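Local coordinates for Lmo1340 protein (Listeria monocytogenes, PDB 4NLM) that is of unknown function but is probably a surface lipoprotein of Listeria built round a YqgU-like six-bladed beta propeller, at residues A108-A111 against E112-T115; N164-Y167 against T168-Q171; E73-I76 against Y77-K80. All coordinates share one frame; numbering follows the deposited sequence. Where two conformers were deposited one is given.

How the interactions relate
From the N terminus, the three contacts come in series, each the reversal of one beta hairpin in a different four-stranded antiparallel sheet of the propeller; none encloses or crosses another. Interaction 3 comes first and closes the loop between strands 68-75 and 81-87, the third and fourth of their sheet. Interaction 1 turns strand 102-108 into strand 114-120, the second and third of the next sheet. Interaction 2 joins strand 159-166 to strand 171-174, again third and fourth. Interactions 1 and 2 have nearest atoms about 7 Å apart, without touching, and Trp-165 reaches back to strand 114-120; interaction 3 stands about 33 Å, centre to centre, from both.

Interaction 1 of 3, residues A108-A111 against E112-T115; sequences AESA and EKAT
Ser-110 and Lys-113 face each other across a tight hairpin turn, and the contact illustrates how one small hydroxyl can add its bonds to those of the backbone round a reversal. Backbone hydrogen bonds converge on one acceptor: the carbonyl O of Lys-113 receives Glu-109 N at 3.0 Å and Ser-110 N at 3.3 Å. The first donor is tilted 27° from the carbonyl plane, whereas the second lies in that plane on a lone pair. Two successive residues thus oppose a single one, which is a classic beta bulge at the end of strand 102-108. The return bond, from Lys-113 N to Ser-110 O, is weak.

Across the turn, side-chain to backbone bonding is the work of Ser-110. Its chi1 of 75° places OG between the backbone N and the carbonyl carbon, turned inward over the bend, where Glu-112 N donates to Ser-110 OG at 3.1 Å. Lys-113 N makes a weak bond to the same OG.

Apolar packing is modest. Next to the bulge, on the strand side, Ala-108 and Ala-114 form a non-hydrogen-bonded antiparallel pair, with CB to CB 4.1 Å apart, and both methyls rest on Pro-134. The Lys-113 chain runs extended away from the turn, only its CB and CG lying beside Ser-110 OG.

One water joins the two arms, accepting a weak bond from Glu-109 N and lying 2.7 Å from Thr-115 OG1. Chemically, the bend is held through main-chain N-H groups and one hydroxyl; Glu-109 OE2 and Lys-113 NZ, 6.2 Å apart, are not in contact, and any attraction between them is probably slight.

Interaction 2 of 3, residues N164-Y167 against T168-Q171; sequences NWDY and TLDQ
With chi1 at -176°, Asp-166 sets its CG opposite the backbone N and swings the carboxylate over the turn that follows, while Thr-168, at 70°, brings OG1 round to meet it. Thr-168 OG1 donates to the syn lone pair of Asp-166 OD1 at 2.7 Å. Leu-169 N reaches Asp-166 OD1 at 3.1 Å from above the carboxylate plane, and Thr-168 N adds a weak third bond.

Backbone bonds close the hairpin. Asp-166 N donates to Gln-171 O at 2.8 Å, and Gln-171 N returns an almost straight bond to Asp-166 O (173°), which Leu-169 N approaches from the other face of the carbonyl plane. Asp-170 and Gln-171 together oppose Asp-166, a G1 beta bulge, with Asp-170 in a left-handed conformation.

Tyr-167 CB sits 3.4 Å above the Trp-165 ring plane, over its centre, and both rings pack against strand 114-120 of the preceding sheet. A water donates to both Tyr-167 O and Asp-170 OD1. Two sound bonds and a weak one on OD1 would be expected to stabilise the Asp-166 carboxylate in its ionised form, and the two N-H donors among them tie it to the turn's backbone.

Interaction 3 of 3, residues E73-I76 against Y77-K80; sequences ELNI and YNEK
Asn-75 OD1 bonds to the backbone N of Tyr-77 and of Asn-78 in the turn that ends a beta hairpin of the propeller. Tyr-77 N donates to Asn-75 OD1 at 2.8 Å and Asn-78 N at 3.0 Å, the two arriving from opposite faces of the amide plane. The CB of Asn-75 points toward the returning segment, and a chi1 of -175° carries the amide on, which lets OD1 meet both N-H groups. Asn-78 lies across it at about a right angle, yet the two amide planes are only 23° apart, and Asn-78 OD1 comes within 3.1 Å of Asn-75 CB. Ile-76 and Tyr-77 meet directly as well, lying side by side and pointing the same way.

Lys-80 N holds the Asn-78 amide in an Asx turn, donating to its OD1, and Asn-75 N gives a nearly linear bond to Lys-80 O across the hairpin. On the return side Glu-79 N bonds weakly to Asn-75 O, and a water spans the same two atoms, donating to the carbonyl and accepting weakly from the amide.

Farther out, Ile-76 and Tyr-77 both touch Leu-334 of strand 334-337; Ile-76 also meets Trp-53 of strand 47-55. Leu-74 and Glu-79 reach Val-40. At the strand side Glu-73 is held by Ser-58 through a hydrogen bond and by Arg-82 through a salt bridge. The turn thus links its own sheet to the sheet that joins the first strand, 40-41, to the last, 352-357. Ile-76 CG1 lies 3.7 Å from the centroid of the Tyr-77 ring, just 6° off its normal, a CH-pi contact over the face.

Interaction 1 of 3, residues A108-A111 against E112-T115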
loop_
_atom_site.group_PDB
_atom_site.type_symbol
_atom_site.label_atom_id
_atom_site.label_comp_id
_atom_site.label_asym_id
_atom_site.label_seq_id
_atom_site.Cartn_x
_atom_site.Cartn_y
_atom_site.Cartn_z
ATOM N N ALA A 108 1.637 -18.485 8.750
ATOM C CA ALA A 108 1.773 -19.256 9.968
ATOM C C ALA A 108 1.409 -20.714 9.747
ATOM O O ALA A 108 0.402 -21.044 9.126
ATOM C CB ALA A 108 0.931 -18.671 11.088
ATOM N N GLU A 109 2.268 -21.585 10.248
ATOM C CA GLU A 109 2.030 -23.019 10.173
ATOM C C GLU A 109 1.196 -23.482 11.365
ATOM O O GLU A 109 0.509 -24.513 11.293
ATOM C CB GLU A 109 3.378 -23.761 10.127
ATOM C CG GLU A 109 3.317 -25.260 10.389
ATOM C CD GLU A 109 4.683 -25.925 10.480
ATOM O OE1 GLU A 109 5.621 -25.503 9.771
ATOM O OE2 GLU A 109 4.813 -26.900 11.253
ATOM N N SER A 110 1.248 -22.713 12.452
ATOM C CA SER A 110 0.545 -23.077 13.671
ATOM C C SER A 110 0.423 -21.880 14.600
ATOM O O SER A 110 0.946 -20.816 14.311
ATOM C CB SER A 110 1.301 -24.205 14.395
ATOM O OG SER A 110 2.470 -23.731 15.047
ATOM N N ALA A 111 -0.232 -22.069 15.745
ATOM C CA ALA A 111 -0.374 -20.996 16.732
ATOM C C ALA A 111 0.998 -20.632 17.340
ATOM O O ALA A 111 1.155 -19.582 17.956
ATOM C CB ALA A 111 -1.363 -21.418 17.836
ATOM N N GLU A 112 1.995 -21.496 17.151
ATOM C CA GLU A 112 3.323 -21.270 17.725
ATOM C C GLU A 112 4.405 -20.938 16.706
ATOM O O GLU A 112 5.509 -20.536 17.081
ATOM C CB GLU A 112 3.768 -22.517 18.499
ATOM C CG GLU A 112 2.849 -22.908 19.642
ATOM C CD GLU A 112 2.809 -21.857 20.726
ATOM O OE1 GLU A 112 3.825 -21.152 20.908
ATOM O OE2 GLU A 112 1.767 -21.742 21.405
ATOM N N LYS A 113 4.105 -21.087 15.421
ATOM C CA LYS A 113 5.131 -20.863 14.408
ATOM C C LYS A 113 4.662 -20.104 13.197
ATOM O O LYS A 113 3.630 -20.444 12.603
ATOM C CB LYS A 113 5.663 -22.216 13.904
ATOM C CG LYS A 113 6.349 -23.056 14.971
ATOM C CD LYS A 113 7.370 -24.039 14.404
ATOM C CE LYS A 113 8.214 -24.633 15.534
ATOM N NZ LYS A 113 9.420 -25.438 15.153
ATOM N N ALA A 114 5.449 -19.100 12.822
ATOM C CA ALA A 114 5.207 -18.290 11.607
ATOM C C ALA A 114 6.543 -18.083 10.927
ATOM O O ALA A 114 7.604 -18.293 11.522
ATOM C CB ALA A 114 4.587 -16.952 11.944
ATOM N N THR A 115 6.490 -17.656 9.663
ATOM C CA THR A 115 7.661 -17.489 8.857
ATOM C C THR A 115 7.435 -16.307 7.968
ATOM O O THR A 115 6.324 -16.087 7.447
ATOM C CB THR A 115 7.864 -18.740 7.960
ATOM O OG1 THR A 115 7.905 -19.948 8.731
ATOM C CG2 THR A 115 9.101 -18.651 7.158
HETATM O O HOH W 1 5.402 -20.857 9.399
#

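Interaction 2 of 3, residues N164-Y167 against T168-Q171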
loop_
_atom_site.group_PDB
_atom_site.type_symbol
_atom_site.label_atom_id
_atom_site.label_comp_id
_atom_site.label_asym_id
_atom_site.label_seq_id
_atom_site.Cartn_x
_atom_site.Cartn_y
_atom_site.Cartn_z
ATOM N N ASN A 164 14.499 -4.041 11.389
ATOM C CA ASN A 164 14.889 -4.071 9.988
ATOM C C ASN A 164 15.573 -5.374 9.676
ATOM O O ASN A 164 16.558 -5.739 10.321
ATOM C CB ASN A 164 15.847 -2.936 9.659
ATOM C CG ASN A 164 16.245 -2.908 8.194
ATOM O OD1 ASN A 164 15.416 -3.111 7.311
ATOM N ND2 ASN A 164 17.495 -2.645 7.939
ATOM N N TRP A 165 15.054 -6.085 8.695
ATOM C CA TRP A 165 15.624 -7.310 8.215
ATOM C C TRP A 165 16.289 -7.141 6.877
ATOM O O TRP A 165 15.585 -6.817 5.925
ATOM C CB TRP A 165 14.518 -8.351 8.100
ATOM C CG TRP A 165 14.952 -9.733 7.663
ATOM C CD1 TRP A 165 16.097 -10.388 8.007
ATOM C CD2 TRP A 165 14.190 -10.657 6.854
ATOM N NE1 TRP A 165 16.098 -11.671 7.479
ATOM C CE2 TRP A 165 14.940 -11.858 6.770
ATOM C CE3 TRP A 165 12.950 -10.586 6.204
ATOM C CZ2 TRP A 165 14.504 -12.953 6.037
ATOM C CZ3 TRP A 165 12.510 -11.700 5.492
ATOM C CH2 TRP A 165 13.276 -12.866 5.424
ATOM N N ASP A 166 17.620 -7.283 6.836
ATOM C CA ASP A 166 18.328 -7.329 5.566
ATOM C C ASP A 166 18.376 -8.802 5.244
ATOM O O ASP A 166 19.178 -9.555 5.826
ATOM C CB ASP A 166 19.733 -6.744 5.627
ATOM C CG ASP A 166 20.380 -6.733 4.281
ATOM O OD1 ASP A 166 20.156 -7.703 3.501
ATOM O OD2 ASP A 166 21.079 -5.755 3.969
ATOM N N TYR A 167 17.476 -9.232 4.370
ATOM C CA TYR A 167 17.324 -10.663 4.141
ATOM C C TYR A 167 18.443 -11.263 3.312
ATOM O O TYR A 167 18.604 -12.473 3.284
ATOM C CB TYR A 167 15.951 -10.987 3.547
ATOM C CG TYR A 167 15.685 -10.386 2.192
ATOM C CD1 TYR A 167 16.179 -10.976 1.048
ATOM C CD2 TYR A 167 14.854 -9.265 2.057
ATOM C CE1 TYR A 167 15.899 -10.427 -0.217
ATOM C CE2 TYR A 167 14.560 -8.728 0.821
ATOM C CZ TYR A 167 15.090 -9.297 -0.318
ATOM O OH TYR A 167 14.794 -8.742 -1.543
ATOM N N THR A 168 19.213 -10.419 2.642
ATOM C CA THR A 168 20.353 -10.874 1.855
ATOM C C THR A 168 21.564 -11.131 2.746
ATOM O O THR A 168 22.430 -11.929 2.389
ATOM C CB THR A 168 20.680 -9.906 0.700
ATOM O OG1 THR A 168 21.223 -8.677 1.195
ATOM C CG2 THR A 168 19.500 -9.642 -0.199
ATOM N N LEU A 169 21.611 -10.468 3.898
ATOM C CA LEU A 169 22.728 -10.610 4.826
ATOM C C LEU A 169 22.361 -11.306 6.131
ATOM O O LEU A 169 23.193 -11.412 7.030
ATOM C CB LEU A 169 23.313 -9.230 5.127
ATOM C CG LEU A 169 23.898 -8.532 3.891
ATOM C CD1 LEU A 169 24.463 -7.175 4.275
ATOM C CD2 LEU A 169 24.959 -9.395 3.205
ATOM N N ASP A 170 21.131 -11.798 6.230
ATOM C CA ASP A 170 20.648 -12.454 7.442
ATOM C C ASP A 170 20.904 -11.577 8.658
ATOM O O ASP A 170 21.332 -12.075 9.709
ATOM C CB ASP A 170 21.315 -13.820 7.628
ATOM C CG ASP A 170 21.100 -14.729 6.449
ATOM O OD1 ASP A 170 19.943 -14.873 6.025
ATOM O OD2 ASP A 170 22.090 -15.311 5.953
ATOM N N GLN A 171 20.597 -10.286 8.524
ATOM C CA GLN A 171 20.851 -9.303 9.576
ATOM C C GLN A 171 19.500 -8.735 10.068
ATOM O O GLN A 171 18.652 -8.369 9.256
ATOM C CB GLN A 171 21.724 -8.177 9.022
ATOM C CG GLN A 171 22.342 -7.281 10.081
ATOM C CD GLN A 171 23.137 -6.141 9.488
ATOM O OE1 GLN A 171 23.538 -6.183 8.322
ATOM N NE2 GLN A 171 23.376 -5.112 10.291
HETATM O O HOH W 2 17.830 -13.752 5.709
HETATM O O HOH W 3 19.984 -14.988 3.004
#

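Interaction 3 of 3, residues E73-I76 against Y77-K80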
loop_
_atom_site.group_PDB
_atom_site.type_symbol
_atom_site.label_atom_id
_atom_site.label_comp_id
_atom_site.label_asym_id
_atom_site.label_seq_id
_atom_site.Cartn_x
_atom_site.Cartn_y
_atom_site.Cartn_z
ATOM N N GLU A 73 0.715 -15.636 -11.568
ATOM C CA GLU A 73 0.739 -14.437 -12.402
ATOM C C GLU A 73 -0.400 -14.587 -13.402
ATOM O O GLU A 73 -0.478 -15.593 -14.069
ATOM C CB GLU A 73 2.075 -14.285 -13.097
ATOM C CG GLU A 73 2.150 -13.047 -13.996
ATOM C CD GLU A 73 3.533 -12.765 -14.474
ATOM O OE1 GLU A 73 4.325 -13.714 -14.464
ATOM O OE2 GLU A 73 3.805 -11.613 -14.888
ATOM N N LEU A 74 -1.251 -13.573 -13.496
ATOM C CA LEU A 74 -2.404 -13.560 -14.393
ATOM C C LEU A 74 -2.245 -12.434 -15.396
ATOM O O LEU A 74 -2.106 -11.294 -15.003
ATOM C CB LEU A 74 -3.679 -13.343 -13.596
ATOM C CG LEU A 74 -4.933 -13.075 -14.451
ATOM C CD1 LEU A 74 -5.327 -14.284 -15.280
ATOM C CD2 LEU A 74 -6.074 -12.635 -13.568
ATOM N N ASN A 75 -2.249 -12.778 -16.679
ATOM C CA ASN A 75 -2.162 -11.757 -17.725
ATOM C C ASN A 75 -3.540 -11.105 -17.874
ATOM O O ASN A 75 -4.533 -11.814 -17.963
ATOM C CB ASN A 75 -1.724 -12.410 -19.043
ATOM C CG ASN A 75 -1.503 -11.410 -20.149
ATOM O OD1 ASN A 75 -2.443 -10.822 -20.687
ATOM N ND2 ASN A 75 -0.253 -11.194 -20.488
ATOM N N ILE A 76 -3.585 -9.777 -17.888
ATOM C CA ILE A 76 -4.856 -9.048 -17.901
ATOM C C ILE A 76 -5.546 -8.985 -19.249
ATOM O O ILE A 76 -6.712 -8.585 -19.311
ATOM C CB ILE A 76 -4.693 -7.619 -17.359
ATOM C CG1 ILE A 76 -3.945 -6.727 -18.364
ATOM C CG2 ILE A 76 -4.004 -7.602 -15.999
ATOM C CD1 ILE A 76 -3.726 -5.301 -17.886
ATOM N N TYR A 77 -4.833 -9.378 -20.302
ATOM C CA TYR A 77 -5.378 -9.322 -21.658
ATOM C C TYR A 77 -5.733 -10.673 -22.258
ATOM O O TYR A 77 -6.689 -10.767 -23.022
ATOM C CB TYR A 77 -4.395 -8.622 -22.617
ATOM C CG TYR A 77 -4.092 -7.188 -22.259
ATOM C CD1 TYR A 77 -5.111 -6.241 -22.206
ATOM C CD2 TYR A 77 -2.799 -6.769 -21.976
ATOM C CE1 TYR A 77 -4.848 -4.926 -21.881
ATOM C CE2 TYR A 77 -2.529 -5.448 -21.658
ATOM C CZ TYR A 77 -3.557 -4.537 -21.605
ATOM O OH TYR A 77 -3.297 -3.223 -21.284
ATOM N N ASN A 78 -4.996 -11.716 -21.911
ATOM C CA ASN A 78 -5.222 -13.002 -22.548
ATOM C C ASN A 78 -5.552 -14.162 -21.605
ATOM O O ASN A 78 -5.629 -15.309 -22.043
ATOM C CB ASN A 78 -4.035 -13.307 -23.473
ATOM C CG ASN A 78 -2.742 -13.498 -22.707
ATOM O OD1 ASN A 78 -2.763 -13.948 -21.576
ATOM N ND2 ASN A 78 -1.612 -13.147 -23.325
ATOM N N GLU A 79 -5.687 -13.858 -20.313
ATOM C CA GLU A 79 -6.123 -14.822 -19.288
ATOM C C GLU A 79 -5.115 -15.901 -18.973
ATOM O O GLU A 79 -5.432 -16.820 -18.237
ATOM C CB GLU A 79 -7.465 -15.464 -19.673
ATOM C CG GLU A 79 -8.562 -14.466 -20.030
ATOM C CD GLU A 79 -9.812 -15.149 -20.563
ATOM O OE1 GLU A 79 -10.038 -16.342 -20.274
ATOM O OE2 GLU A 79 -10.576 -14.496 -21.296
ATOM N N LYS A 80 -3.893 -15.800 -19.480
ATOM C CA LYS A 80 -2.913 -16.833 -19.171
ATOM C C LYS A 80 -2.470 -16.740 -17.717
ATOM O O LYS A 80 -2.211 -15.650 -17.207
ATOM C CB LYS A 80 -1.681 -16.754 -20.074
ATOM C CG LYS A 80 -0.801 -18.002 -19.949
ATOM C CD LYS A 80 0.358 -18.055 -20.921
ATOM C CE LYS A 80 1.100 -19.380 -20.795
ATOM N NZ LYS A 80 2.309 -19.445 -21.659
HETATM O O HOH W 4 -7.018 -11.704 -18.987
#